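Local structure of serine--tRNA ligase, cytoplasmic (Candida albicans, 3QO8) at residues A[17-22]-A[27-32]; A[46-51]-A[88-93]; A[225-230]-A[240-245]; A[261-266]-A[306-311]; A[322-327]-A[332-337]. The protein attaches serine to tRNA(Ser) as a homodimeric class II aminoacyl-tRNA synthetase, first activating the amino acid with ATP and then transferring it to the tRNA. All coordinates share one frame; numbering follows the deposited sequence.

Interaction 1. Residues A[17-22]-A[27-32]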
# COMPACT_ATOMS: atom_id res chain seq x y z
N ILE A 17 40.44 11.89 3.58
CA ILE A 17 39.56 10.89 4.17
C ILE A 17 38.39 10.60 3.24
O ILE A 17 37.97 9.44 3.06
CB ILE A 17 39.01 11.40 5.51
CG1 ILE A 17 40.13 11.49 6.54
CG2 ILE A 17 37.91 10.51 6.03
CD1 ILE A 17 39.72 12.16 7.84
N ILE A 18 37.86 11.65 2.64
CA ILE A 18 36.72 11.48 1.74
C ILE A 18 37.13 10.74 0.47
O ILE A 18 36.41 9.86 0.00
CB ILE A 18 36.04 12.83 1.40
CG1 ILE A 18 35.59 13.54 2.68
CG2 ILE A 18 34.85 12.60 0.49
CD1 ILE A 18 34.96 14.94 2.44
N LYS A 19 38.30 11.07 -0.07
CA LYS A 19 38.80 10.39 -1.26
C LYS A 19 39.05 8.90 -0.99
O LYS A 19 38.74 8.05 -1.82
CB LYS A 19 40.11 11.02 -1.76
CG LYS A 19 39.98 12.40 -2.38
CD LYS A 19 41.10 12.63 -3.39
CE LYS A 19 41.18 14.08 -3.84
NZ LYS A 19 42.00 14.90 -2.90
N ALA A 20 39.63 8.61 0.17
CA ALA A 20 39.87 7.22 0.55
C ALA A 20 38.54 6.49 0.63
O ALA A 20 38.41 5.35 0.21
CB ALA A 20 40.61 7.15 1.87
N SER A 21 37.53 7.17 1.18
CA SER A 21 36.22 6.54 1.33
C SER A 21 35.63 6.26 -0.03
O SER A 21 35.13 5.16 -0.28
CB SER A 21 35.27 7.44 2.14
OG SER A 21 34.01 6.82 2.28
N GLN A 22 35.68 7.25 -0.92
CA GLN A 22 35.17 7.08 -2.29
C GLN A 22 35.81 5.87 -2.97
O GLN A 22 35.15 5.11 -3.67
CB GLN A 22 35.42 8.34 -3.11
CG GLN A 22 34.49 9.52 -2.73
CD GLN A 22 33.02 9.19 -2.94
OE1 GLN A 22 32.33 8.79 -2.01
NE2 GLN A 22 32.56 9.33 -4.17
N ASP A 27 33.52 4.35 -5.86
CA ASP A 27 32.88 5.52 -6.46
C ASP A 27 33.91 6.59 -6.84
O ASP A 27 35.10 6.47 -6.54
CB ASP A 27 31.84 6.13 -5.51
CG ASP A 27 30.66 5.21 -5.27
OD1 ASP A 27 30.51 4.21 -6.01
OD2 ASP A 27 29.87 5.49 -4.34
N SER A 28 33.44 7.65 -7.50
CA SER A 28 34.34 8.67 -8.04
C SER A 28 35.17 9.42 -7.00
O SER A 28 34.63 10.05 -6.10
CB SER A 28 33.55 9.67 -8.88
OG SER A 28 34.42 10.64 -9.43
N VAL A 29 36.49 9.34 -7.15
CA VAL A 29 37.42 10.09 -6.32
C VAL A 29 37.58 11.51 -6.86
O VAL A 29 37.92 12.44 -6.13
CB VAL A 29 38.80 9.41 -6.26
CG1 VAL A 29 39.81 10.26 -5.50
CG2 VAL A 29 38.67 8.02 -5.64
N GLU A 30 37.33 11.67 -8.15
CA GLU A 30 37.43 12.97 -8.81
C GLU A 30 36.46 13.97 -8.20
O GLU A 30 36.78 15.15 -8.03
CB GLU A 30 37.17 12.83 -10.31
CG GLU A 30 38.18 11.96 -11.03
CD GLU A 30 37.84 11.77 -12.50
OE1 GLU A 30 36.64 11.56 -12.81
OE2 GLU A 30 38.76 11.83 -13.34
N LEU A 31 35.26 13.48 -7.86
CA LEU A 31 34.22 14.31 -7.25
C LEU A 31 34.78 15.24 -6.18
O LEU A 31 34.36 16.39 -6.08
CB LEU A 31 33.13 13.44 -6.63
CG LEU A 31 31.80 13.29 -7.36
CD1 LEU A 31 32.02 12.73 -8.75
CD2 LEU A 31 30.86 12.39 -6.56
N VAL A 32 35.71 14.73 -5.38
CA VAL A 32 36.20 15.50 -4.24
C VAL A 32 36.96 16.77 -4.66
O VAL A 32 36.66 17.87 -4.18
CB VAL A 32 37.04 14.63 -3.30
CG1 VAL A 32 37.57 15.47 -2.14
CG2 VAL A 32 36.19 13.48 -2.78
O HOH W 1 29.90 8.32 -3.64

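Interaction 2. Residues A[46-51]-A[88-93]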
# COMPACT_ATOMS: atom_id res chain seq x y z
N ARG A 46 31.02 35.23 -3.74
CA ARG A 46 30.49 35.81 -2.50
C ARG A 46 31.26 37.07 -2.11
O ARG A 46 30.66 38.09 -1.72
CB ARG A 46 30.52 34.77 -1.37
CG ARG A 46 29.85 35.22 -0.07
CD ARG A 46 30.12 34.24 1.07
NE ARG A 46 31.51 34.30 1.54
CZ ARG A 46 32.03 33.50 2.47
NH1 ARG A 46 31.28 32.56 3.04
NH2 ARG A 46 33.30 33.64 2.82
N PHE A 47 32.59 37.02 -2.21
CA PHE A 47 33.41 38.20 -1.94
C PHE A 47 33.07 39.32 -2.91
O PHE A 47 32.92 40.47 -2.51
CB PHE A 47 34.90 37.88 -2.02
CG PHE A 47 35.42 37.09 -0.86
CD1 PHE A 47 34.57 36.70 0.17
CD2 PHE A 47 36.76 36.74 -0.78
CE1 PHE A 47 35.05 35.97 1.24
CE2 PHE A 47 37.24 36.02 0.29
CZ PHE A 47 36.39 35.63 1.30
N ASP A 48 32.96 38.98 -4.19
CA ASP A 48 32.67 39.96 -5.23
C ASP A 48 31.29 40.60 -4.99
O ASP A 48 31.12 41.81 -5.11
CB ASP A 48 32.75 39.33 -6.62
CG ASP A 48 32.96 40.36 -7.72
OD1 ASP A 48 33.13 41.55 -7.40
OD2 ASP A 48 32.96 39.97 -8.91
N LEU A 49 30.32 39.78 -4.63
CA LEU A 49 28.99 40.28 -4.27
C LEU A 49 29.11 41.24 -3.09
O LEU A 49 28.55 42.33 -3.10
CB LEU A 49 28.08 39.10 -3.91
CG LEU A 49 26.61 39.40 -3.62
CD1 LEU A 49 25.97 40.15 -4.77
CD2 LEU A 49 25.86 38.11 -3.32
N ASP A 50 29.86 40.83 -2.06
CA ASP A 50 30.10 41.67 -0.89
C ASP A 50 30.71 43.02 -1.27
O ASP A 50 30.28 44.07 -0.79
CB ASP A 50 31.03 40.95 0.09
CG ASP A 50 30.31 40.52 1.36
OD1 ASP A 50 29.60 39.49 1.32
OD2 ASP A 50 30.45 41.21 2.38
N GLU A 51 31.73 42.99 -2.13
CA GLU A 51 32.39 44.20 -2.58
C GLU A 51 31.44 45.11 -3.35
O GLU A 51 31.47 46.34 -3.20
CB GLU A 51 33.60 43.86 -3.45
CG GLU A 51 34.61 42.98 -2.76
CD GLU A 51 35.83 42.70 -3.62
OE1 GLU A 51 36.52 41.69 -3.38
OE2 GLU A 51 36.08 43.50 -4.55
N LYS A 88 23.80 42.00 -10.59
CA LYS A 88 22.81 41.07 -11.13
C LYS A 88 23.47 39.81 -11.67
O LYS A 88 23.04 38.69 -11.38
CB LYS A 88 21.98 41.73 -12.24
CG LYS A 88 21.02 42.78 -11.72
CD LYS A 88 20.16 43.34 -12.84
CE LYS A 88 19.36 44.53 -12.35
NZ LYS A 88 18.49 45.11 -13.42
N GLU A 89 24.53 39.99 -12.45
CA GLU A 89 25.23 38.86 -13.04
C GLU A 89 25.86 37.98 -11.97
O GLU A 89 25.72 36.76 -11.99
CB GLU A 89 26.28 39.35 -14.03
CG GLU A 89 26.85 38.25 -14.89
CD GLU A 89 25.77 37.43 -15.56
OE1 GLU A 89 24.69 38.00 -15.86
OE2 GLU A 89 25.97 36.22 -15.77
N ILE A 90 26.56 38.61 -11.02
CA ILE A 90 27.19 37.89 -9.92
C ILE A 90 26.16 37.09 -9.13
O ILE A 90 26.40 35.93 -8.79
CB ILE A 90 27.94 38.85 -8.98
CG1 ILE A 90 29.09 39.53 -9.73
CG2 ILE A 90 28.45 38.13 -7.75
CD1 ILE A 90 29.72 40.67 -8.96
N ILE A 91 25.01 37.70 -8.86
CA ILE A 91 23.94 37.03 -8.12
C ILE A 91 23.51 35.75 -8.82
O ILE A 91 23.26 34.72 -8.18
CB ILE A 91 22.74 37.96 -7.90
CG1 ILE A 91 23.06 38.98 -6.81
CG2 ILE A 91 21.49 37.17 -7.54
CD1 ILE A 91 22.07 40.11 -6.72
N GLU A 92 23.44 35.82 -10.14
CA GLU A 92 23.03 34.68 -10.96
C GLU A 92 24.09 33.58 -10.95
O GLU A 92 23.77 32.40 -10.82
CB GLU A 92 22.76 35.15 -12.38
CG GLU A 92 22.12 34.12 -13.27
CD GLU A 92 21.67 34.71 -14.59
OE1 GLU A 92 21.80 35.94 -14.76
OE2 GLU A 92 21.18 33.95 -15.46
N LYS A 93 25.35 33.97 -11.10
CA LYS A 93 26.45 33.01 -11.07
C LYS A 93 26.57 32.34 -9.70
O LYS A 93 26.81 31.14 -9.61
CB LYS A 93 27.77 33.69 -11.41
CG LYS A 93 27.86 34.20 -12.83
CD LYS A 93 29.19 34.91 -13.05
CE LYS A 93 29.26 35.52 -14.45
NZ LYS A 93 30.50 36.34 -14.62

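Interaction 3. Residues A[225-230]-A[240-245]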
# COMPACT_ATOMS: atom_id res chain seq x y z
N SER A 225 19.71 6.28 -7.28
CA SER A 225 19.54 4.93 -7.81
C SER A 225 18.20 4.32 -7.37
O SER A 225 17.64 3.48 -8.08
CB SER A 225 20.70 4.03 -7.39
OG SER A 225 20.62 3.70 -6.02
N GLN A 226 17.70 4.73 -6.21
CA GLN A 226 16.42 4.22 -5.74
C GLN A 226 15.28 4.75 -6.61
O GLN A 226 14.33 4.02 -6.92
CB GLN A 226 16.21 4.54 -4.25
CG GLN A 226 17.23 3.84 -3.34
CD GLN A 226 17.08 4.18 -1.86
OE1 GLN A 226 17.77 5.07 -1.35
NE2 GLN A 226 16.20 3.47 -1.18
N PHE A 227 15.37 6.01 -7.03
CA PHE A 227 14.35 6.56 -7.92
C PHE A 227 14.33 5.85 -9.27
O PHE A 227 13.30 5.78 -9.93
CB PHE A 227 14.55 8.06 -8.10
CG PHE A 227 14.14 8.88 -6.91
CD1 PHE A 227 12.83 9.30 -6.76
CD2 PHE A 227 15.07 9.23 -5.94
CE1 PHE A 227 12.45 10.05 -5.67
CE2 PHE A 227 14.69 9.98 -4.84
CZ PHE A 227 13.38 10.39 -4.71
N ASP A 228 15.48 5.32 -9.67
CA ASP A 228 15.64 4.70 -10.99
C ASP A 228 15.05 3.29 -11.11
O ASP A 228 14.34 2.99 -12.06
CB ASP A 228 17.11 4.69 -11.42
CG ASP A 228 17.62 6.08 -11.77
OD1 ASP A 228 16.82 6.91 -12.25
OD2 ASP A 228 18.83 6.34 -11.56
N GLU A 229 15.37 2.41 -10.17
CA GLU A 229 14.96 1.02 -10.31
C GLU A 229 14.23 0.46 -9.10
O GLU A 229 13.97 -0.75 -9.04
CB GLU A 229 16.16 0.14 -10.66
CG GLU A 229 17.26 0.14 -9.60
CD GLU A 229 18.49 -0.64 -10.05
OE1 GLU A 229 18.55 -1.04 -11.23
OE2 GLU A 229 19.40 -0.85 -9.21
N GLU A 230 13.91 1.31 -8.13
CA GLU A 230 13.27 0.82 -6.92
C GLU A 230 11.84 1.34 -6.74
O GLU A 230 10.93 0.55 -6.47
CB GLU A 230 14.11 1.11 -5.67
CG GLU A 230 13.70 0.31 -4.43
CD GLU A 230 14.40 0.77 -3.15
OE1 GLU A 230 14.59 2.00 -2.97
OE2 GLU A 230 14.77 -0.10 -2.31
N GLU A 240 2.10 13.99 -8.27
CA GLU A 240 2.76 12.69 -8.19
C GLU A 240 3.30 12.51 -6.78
O GLU A 240 3.71 13.48 -6.14
CB GLU A 240 3.90 12.60 -9.20
CG GLU A 240 3.47 12.77 -10.64
CD GLU A 240 4.66 12.83 -11.60
OE1 GLU A 240 5.81 12.71 -11.14
OE2 GLU A 240 4.43 13.01 -12.82
N LYS A 241 3.28 11.27 -6.31
CA LYS A 241 3.92 10.90 -5.07
C LYS A 241 4.71 9.62 -5.35
O LYS A 241 4.63 9.05 -6.43
CB LYS A 241 2.87 10.67 -3.96
CG LYS A 241 1.92 11.88 -3.73
CD LYS A 241 0.97 11.63 -2.57
CE LYS A 241 -0.02 12.79 -2.40
NZ LYS A 241 0.64 14.09 -2.09
N TYR A 242 5.48 9.17 -4.38
CA TYR A 242 6.13 7.87 -4.48
C TYR A 242 5.59 6.92 -3.42
O TYR A 242 5.26 7.33 -2.32
CB TYR A 242 7.64 8.03 -4.30
CG TYR A 242 8.30 8.70 -5.48
CD1 TYR A 242 8.81 7.95 -6.53
CD2 TYR A 242 8.39 10.08 -5.56
CE1 TYR A 242 9.40 8.56 -7.62
CE2 TYR A 242 8.98 10.70 -6.64
CZ TYR A 242 9.49 9.94 -7.67
OH TYR A 242 10.08 10.55 -8.75
N LEU A 243 5.50 5.64 -3.77
CA LEU A 243 5.32 4.60 -2.77
C LEU A 243 6.65 4.32 -2.08
O LEU A 243 7.71 4.31 -2.73
CB LEU A 243 4.78 3.32 -3.42
CG LEU A 243 3.31 3.41 -3.85
CD1 LEU A 243 2.93 2.13 -4.58
CD2 LEU A 243 2.43 3.61 -2.62
N ILE A 244 6.62 4.08 -0.77
CA ILE A 244 7.86 3.85 -0.02
C ILE A 244 8.40 2.44 -0.23
O ILE A 244 7.63 1.51 -0.44
CB ILE A 244 7.66 4.12 1.49
CG1 ILE A 244 6.76 3.06 2.14
CG2 ILE A 244 7.12 5.57 1.71
CD1 ILE A 244 6.58 3.21 3.66
N ALA A 245 9.73 2.31 -0.20
CA ALA A 245 10.40 1.01 -0.28
C ALA A 245 10.59 0.42 1.11
O ALA A 245 10.85 -0.78 1.26
CB ALA A 245 11.78 1.17 -0.99

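Interaction 4. Residues A[261-266]-A[306-311]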
# COMPACT_ATOMS: atom_id res chain seq x y z
N GLU A 261 17.30 19.61 21.54
CA GLU A 261 18.19 20.58 22.14
C GLU A 261 18.68 20.16 23.53
O GLU A 261 19.63 20.74 24.05
CB GLU A 261 17.55 21.97 22.17
CG GLU A 261 16.73 22.27 23.42
CD GLU A 261 15.41 21.54 23.48
OE1 GLU A 261 15.05 20.84 22.51
OE2 GLU A 261 14.72 21.67 24.51
N SER A 262 18.05 19.15 24.11
CA SER A 262 18.52 18.58 25.37
C SER A 262 18.67 17.07 25.19
O SER A 262 17.88 16.30 25.72
CB SER A 262 17.56 18.89 26.51
OG SER A 262 17.27 20.27 26.56
N PRO A 263 19.68 16.66 24.42
CA PRO A 263 19.80 15.28 23.94
C PRO A 263 20.05 14.27 25.06
O PRO A 263 19.62 13.12 24.93
CB PRO A 263 21.01 15.35 23.00
CG PRO A 263 21.78 16.56 23.45
CD PRO A 263 20.76 17.54 23.92
N ALA A 264 20.72 14.67 26.14
CA ALA A 264 21.01 13.75 27.22
C ALA A 264 19.72 13.15 27.77
O ALA A 264 19.69 11.97 28.15
CB ALA A 264 21.81 14.43 28.33
N GLU A 265 18.66 13.95 27.80
CA GLU A 265 17.37 13.47 28.27
C GLU A 265 16.40 13.08 27.15
O GLU A 265 15.55 12.21 27.36
CB GLU A 265 16.71 14.49 29.21
CG GLU A 265 17.16 15.94 29.02
CD GLU A 265 18.57 16.18 29.54
OE1 GLU A 265 19.28 17.05 28.97
OE2 GLU A 265 18.98 15.50 30.51
N GLN A 266 16.53 13.70 25.98
CA GLN A 266 15.57 13.48 24.88
C GLN A 266 15.90 12.28 23.98
O GLN A 266 15.01 11.68 23.38
CB GLN A 266 15.46 14.73 24.01
CG GLN A 266 14.92 15.96 24.73
CD GLN A 266 15.11 17.21 23.90
OE1 GLN A 266 16.11 17.34 23.19
NE2 GLN A 266 14.16 18.13 23.97
N LEU A 306 17.25 7.44 16.54
CA LEU A 306 18.03 8.66 16.51
C LEU A 306 18.77 8.74 17.82
O LEU A 306 18.19 8.50 18.89
CB LEU A 306 17.11 9.89 16.36
CG LEU A 306 16.20 9.99 15.13
CD1 LEU A 306 14.98 9.11 15.30
CD2 LEU A 306 15.73 11.45 14.96
N THR A 307 20.06 9.05 17.76
CA THR A 307 20.89 9.13 18.94
C THR A 307 21.82 10.33 18.83
O THR A 307 21.94 10.94 17.77
CB THR A 307 21.86 7.91 19.05
OG1 THR A 307 22.92 8.07 18.10
CG2 THR A 307 21.16 6.59 18.76
N GLU A 308 22.50 10.63 19.93
CA GLU A 308 23.61 11.58 19.90
C GLU A 308 24.74 11.01 19.06
O GLU A 308 24.96 9.80 19.03
CB GLU A 308 24.11 11.85 21.31
CG GLU A 308 23.04 12.31 22.27
CD GLU A 308 23.63 12.83 23.56
OE1 GLU A 308 23.29 12.28 24.63
OE2 GLU A 308 24.43 13.78 23.51
N PRO A 309 25.47 11.90 18.36
CA PRO A 309 26.60 11.45 17.54
C PRO A 309 27.56 10.53 18.30
O PRO A 309 28.07 9.56 17.75
CB PRO A 309 27.30 12.77 17.18
CG PRO A 309 26.17 13.77 17.14
CD PRO A 309 25.20 13.34 18.22
N GLU A 310 27.75 10.81 19.59
CA GLU A 310 28.73 10.07 20.39
C GLU A 310 28.20 8.71 20.83
O GLU A 310 28.92 7.92 21.43
CB GLU A 310 29.15 10.91 21.60
CG GLU A 310 29.69 12.31 21.26
CD GLU A 310 28.59 13.37 21.02
OE1 GLU A 310 27.38 13.06 21.16
OE2 GLU A 310 28.94 14.53 20.69
N LYS A 311 26.93 8.42 20.54
CA LYS A 311 26.35 7.18 21.04
C LYS A 311 25.89 6.21 19.96
O LYS A 311 25.37 5.14 20.26
CB LYS A 311 25.21 7.49 22.03
CG LYS A 311 25.70 8.18 23.30
CD LYS A 311 24.58 8.75 24.16
CE LYS A 311 23.84 7.67 24.93
NZ LYS A 311 22.82 8.24 25.86
O HOH W 2 21.37 10.52 24.65

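Interaction 5. Residues A[322-327]-A[332-337]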
# COMPACT_ATOMS: atom_id res chain seq x y z
N CYS A 322 19.28 -6.66 19.02
CA CYS A 322 17.81 -6.81 19.07
C CYS A 322 17.30 -7.76 17.98
O CYS A 322 16.45 -8.61 18.24
CB CYS A 322 17.10 -5.45 18.93
SG CYS A 322 17.00 -4.50 20.46
N SER A 323 17.79 -7.59 16.76
CA SER A 323 17.37 -8.48 15.68
C SER A 323 17.84 -9.93 15.91
O SER A 323 17.11 -10.89 15.64
CB SER A 323 17.87 -7.95 14.34
OG SER A 323 17.21 -6.72 14.02
N GLU A 324 19.07 -10.08 16.40
CA GLU A 324 19.56 -11.43 16.70
C GLU A 324 18.65 -12.11 17.72
O GLU A 324 18.24 -13.26 17.56
CB GLU A 324 20.98 -11.37 17.24
CG GLU A 324 21.99 -10.90 16.21
CD GLU A 324 23.41 -10.97 16.75
OE1 GLU A 324 23.91 -12.10 16.97
OE2 GLU A 324 24.01 -9.91 16.96
N GLU A 325 18.33 -11.39 18.79
CA GLU A 325 17.46 -11.93 19.82
C GLU A 325 16.11 -12.34 19.22
O GLU A 325 15.57 -13.41 19.53
CB GLU A 325 17.26 -10.92 20.95
CG GLU A 325 16.42 -11.45 22.10
CD GLU A 325 16.11 -10.38 23.16
OE1 GLU A 325 16.67 -9.26 23.08
OE2 GLU A 325 15.30 -10.67 24.06
N PHE A 326 15.58 -11.51 18.34
CA PHE A 326 14.33 -11.83 17.65
C PHE A 326 14.43 -13.17 16.89
O PHE A 326 13.56 -14.03 17.03
CB PHE A 326 13.93 -10.68 16.72
CG PHE A 326 12.59 -10.88 16.02
CD1 PHE A 326 11.40 -10.58 16.67
CD2 PHE A 326 12.54 -11.37 14.72
CE1 PHE A 326 10.18 -10.75 16.03
CE2 PHE A 326 11.32 -11.55 14.08
CZ PHE A 326 10.13 -11.25 14.73
N TYR A 327 15.48 -13.35 16.08
CA TYR A 327 15.62 -14.60 15.33
C TYR A 327 15.93 -15.79 16.22
O TYR A 327 15.48 -16.92 15.96
CB TYR A 327 16.58 -14.46 14.13
CG TYR A 327 15.91 -13.54 13.15
CD1 TYR A 327 14.93 -14.01 12.31
CD2 TYR A 327 16.18 -12.18 13.15
CE1 TYR A 327 14.25 -13.16 11.45
CE2 TYR A 327 15.51 -11.32 12.30
CZ TYR A 327 14.54 -11.82 11.46
OH TYR A 327 13.85 -10.96 10.61
N LEU A 332 15.69 -19.71 14.55
CA LEU A 332 16.20 -19.74 13.18
C LEU A 332 17.71 -19.56 13.18
O LEU A 332 18.20 -18.54 13.67
CB LEU A 332 15.50 -18.66 12.32
CG LEU A 332 13.97 -18.74 12.25
CD1 LEU A 332 13.34 -17.57 11.49
CD2 LEU A 332 13.51 -20.07 11.65
N PRO A 333 18.47 -20.54 12.63
CA PRO A 333 19.93 -20.40 12.60
C PRO A 333 20.29 -19.23 11.71
O PRO A 333 19.59 -19.00 10.73
CB PRO A 333 20.42 -21.71 11.93
CG PRO A 333 19.23 -22.62 11.87
CD PRO A 333 18.00 -21.73 11.89
N TYR A 334 21.36 -18.50 12.03
CA TYR A 334 21.74 -17.36 11.20
C TYR A 334 23.22 -17.07 11.32
O TYR A 334 23.90 -17.63 12.18
CB TYR A 334 20.93 -16.11 11.57
CG TYR A 334 21.16 -15.66 13.00
CD1 TYR A 334 22.28 -14.90 13.33
CD2 TYR A 334 20.28 -16.00 14.01
CE1 TYR A 334 22.52 -14.51 14.66
CE2 TYR A 334 20.50 -15.61 15.34
CZ TYR A 334 21.63 -14.88 15.65
OH TYR A 334 21.86 -14.50 16.95
N ARG A 335 23.71 -16.19 10.47
CA ARG A 335 25.02 -15.57 10.67
C ARG A 335 24.87 -14.07 10.50
O ARG A 335 23.99 -13.60 9.78
CB ARG A 335 26.05 -16.12 9.67
CG ARG A 335 25.70 -15.88 8.21
CD ARG A 335 26.83 -16.37 7.28
NE ARG A 335 26.59 -16.00 5.89
CZ ARG A 335 27.21 -16.55 4.84
NH1 ARG A 335 28.10 -17.51 5.02
NH2 ARG A 335 26.93 -16.14 3.61
N VAL A 336 25.74 -13.32 11.17
CA VAL A 336 25.82 -11.86 10.99
C VAL A 336 27.10 -11.54 10.23
O VAL A 336 28.20 -12.02 10.60
CB VAL A 336 25.83 -11.14 12.34
CG1 VAL A 336 25.97 -9.62 12.16
CG2 VAL A 336 24.54 -11.46 13.11
N VAL A 337 26.97 -10.76 9.16
CA VAL A 337 28.12 -10.44 8.32
C VAL A 337 28.33 -8.95 8.15
O VAL A 337 27.37 -8.19 8.01
CB VAL A 337 28.01 -11.11 6.92
CG1 VAL A 337 27.96 -12.64 7.06
CG2 VAL A 337 26.78 -10.62 6.17

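Interaction 1. Residues A[17-22]-A[27-32]
Gln-22 NE2 is gripped twice: it donates to a backbone oxygen, Gln-22 NE2 to Ser-28 O 2.9 Å, and to a water. That water also lies 2.9 Å from Asp-27 OD2, bridging the two side chains. The contact closes the corner between helix 15-25 and helix 30-65 in the N-terminal, tRNA-binding domain. The NE2 bond is nearly straight (167°) and lies in the amide plane of Gln-22, although it meets the Ser-28 carbonyl from above its plane; a bend at chi2 (-61°) folds the glutamine so that its amide reaches that oxygen. A backbone bond from Asp-27 N to Gln-22 O, 2.8 Å, closes the turn between the two helices. Just beyond, Ser-28 OG accepts a weak capping bond from Leu-31 N. Outside the segments, Gln-22 OE1 has a weak bond from Gly-109 N, and the Asp-27 side chain lies about 4 Å from a bound magnesium ion. Apolar packing adds to this: Ile-18 CG2 meets Val-32 CG2 at 3.6 Å, and the Lys-19 stem runs over both valines. Crossing Val-29 at about a right angle, Lys-19 CD presses on Val-29 CG1 at 3.4 Å, tighter than usual carbon contact.

Interaction 2. Residues A[46-51]-A[88-93]
Leu-49 meets Ile-90 and Ile-91 across the two antiparallel helices of the long helical arm, the coiled coil that the N-terminal domain of this synthetase type uses for tRNA binding. The axes of the short segments 46-51 and 88-93 come within 9.6 Å of each other, and their directions differ by 152°, so the helices run oppositely with a clear splay from exact antiparallel alignment. No hydrogen bond joins the two segments; the evidence is of packing alone.

The purely apolar part has two touches. Leu-49 CB lies 4.0 Å from Ile-90 CG2, close to the point where the backbones approach most nearly, the CA atoms of Leu-49 and Ile-90 being 6.4 Å apart. Farther out, Leu-49 CD1 reaches Ile-91 CG1 at 3.7 Å. With CG anti to the backbone nitrogen (chi1 -175°), the leucine directs CD1 toward the other helix, onto Ile-91 CG1.

The mixed part sets a carboxylate against a methyl. Asp-48 crosses Ile-90 at about a right angle, and His-52, which also touches Ile-90, is hydrogen-bonded through ND1 to Asp-48 O one turn along the helix. Ile-90 thus lies between a polar and an apolar neighbour: its CG2 branch serves Leu-49, while CD1, at the far end of the other branch, sits 3.3 Å from Asp-48 OD2.

Interaction 3. Residues A[225-230]-A[240-245]
The ring of Phe-227 points its CD1-CE1 edge at one face of the Tyr-242 ring, a T-shaped pair with centroids 4.9 Å apart and planes at 86°. Phe-227 CD1 comes to 3.5 Å from Tyr-242 CZ, so the edge bears on the hydroxyl end of the tyrosine, toward the rim of its ring. The pair packs helix 224-229 against strand 239-243 of the small three-stranded antiparallel sheet. A second touch joins the last residues of the two segments: the carboxylate of Glu-230 lies against the methyl of Ala-245, Glu-230 CD to Ala-245 CB 3.4 Å. As both carboxylate oxygens are slightly farther from that methyl than CD is, the CB atom lies over the group, not beyond its oxygens. The carboxylate is steadied by Gln-226, whose NE2 donates in its amide plane to the syn lone pair of Glu-230 OE1, 2.8 Å. Nearby, Arg-279, an ATP-site residue by similarity and probably the motif 2 arginine, donates from NE to Ala-245 O, and the same side chain forms a long, weak ion pair with Glu-230 OE2. Glu-230 lies about 5 Å from the bound seryl-sulfamoyl adenosine, and the negative charge of its carboxylate would probably be balanced in part by Arg-279.

Interaction 4. Residues A[261-266]-A[306-311]
Pro-263 and Glu-308 bring their CA atoms to 6.7 Å where the short helix 263-266 passes the turn that follows strand 297-307, at the surface of the class II catalytic domain. The contact lies at one end of the antiparallel pair 269-278/297-307 of the main mixed sheet, an arrangement as in motif 2 of class II synthetases.

The side chain of Glu-308 crosses the proline ring at about a right angle. CG is anti to the carbonyl carbon (chi1 -55°) and the chain is extended beyond it, which carries the carboxylate to the proline. The CG methylene and the carboxylate carbon CD of Glu-308 each lie 3.7 Å from Pro-263 CB. OE2 stays by the ring, near CB and CG, while OE1 turns toward Ala-264, 3.8 Å from its CA. No direct hydrogen bond crosses the contact; a water supplies the polar link. It lies 2.6 Å from Glu-308 OE1 and 3.1 Å from Pro-263 O, and it accepts from Lys-311 NZ at 3.0 Å, so one solvent molecule connects an acid, a helix carbonyl and a lysine.

Each segment is also braced within itself. In 261-266, Gln-266 OE1 accepts from Ser-262 N while its NE2 donates to Glu-261 OE1. In 306-311 the turn is held at Glu-308 O, which Lys-311 N and Thr-307 OG1 reach from opposite faces of the carbonyl plane, Thr-307 OG1 at 2.8 Å.

Interaction 5. Residues A[322-327]-A[332-337]
Tyr-334 OH donates to Glu-324 OE1 at 3.2 Å, using the anti lone pair of the carboxylate, whose plane stands at about a right angle to the phenol ring. Val-336 CG2 is 3.8 Å from Glu-324 CD, a methyl resting against the carboxylate carbon. At the other end, Leu-332 N donates to Tyr-327 O, 3.1 Å and almost straight at 177°, fastening the loop just before strand 334-338 to the helix. Leu-332 CD1 meets the edge of the Tyr-327 ring, 4.0 Å from its CD1, and Tyr-327 CB lies 4.0 Å from Tyr-334 CD2. With chi1 at 62°, Tyr-334 places its ring between backbone N and carbonyl carbon, where it can span back to the helix. Farther out, the Tyr-334 hydroxyl also bonds Gln-328 NE2, and Glu-324 OE2 is held by a salt bridge to Arg-129. Tyr-327 OH bonds Leu-405 O, and its side chain touches Val-368, an ATP-site residue by similarity. The segment axes run nearly antiparallel (168°), 10.3 Å apart: in the class II catalytic core, helix 312-329 packs on the main, largely antiparallel sheet, where strand 334-338 lies between strands 126-131 and 350-358, while helix 408-419 covers Leu-332.

The five contacts follow one another along the chain without nesting. Interactions 1 and 2 share helix 30-65 in the N-terminal tRNA-binding domain, with centres 30 Å apart: the first closes the corner where the helix begins, the second pairs it with helix 74-107 along the arm. Interaction 3 belongs to the small antiparallel sheet beside the active site. Interactions 4 and 5, with centres 27 Å apart, both reach the main mixed sheet of the catalytic core, through strand 297-307 and then helix 312-329 with strand 334-338. Interactions 2 and 5 lie on opposite sides of the chain's centre, 57 Å between centres, reflecting the separation of tRNA-binding arm and catalytic core.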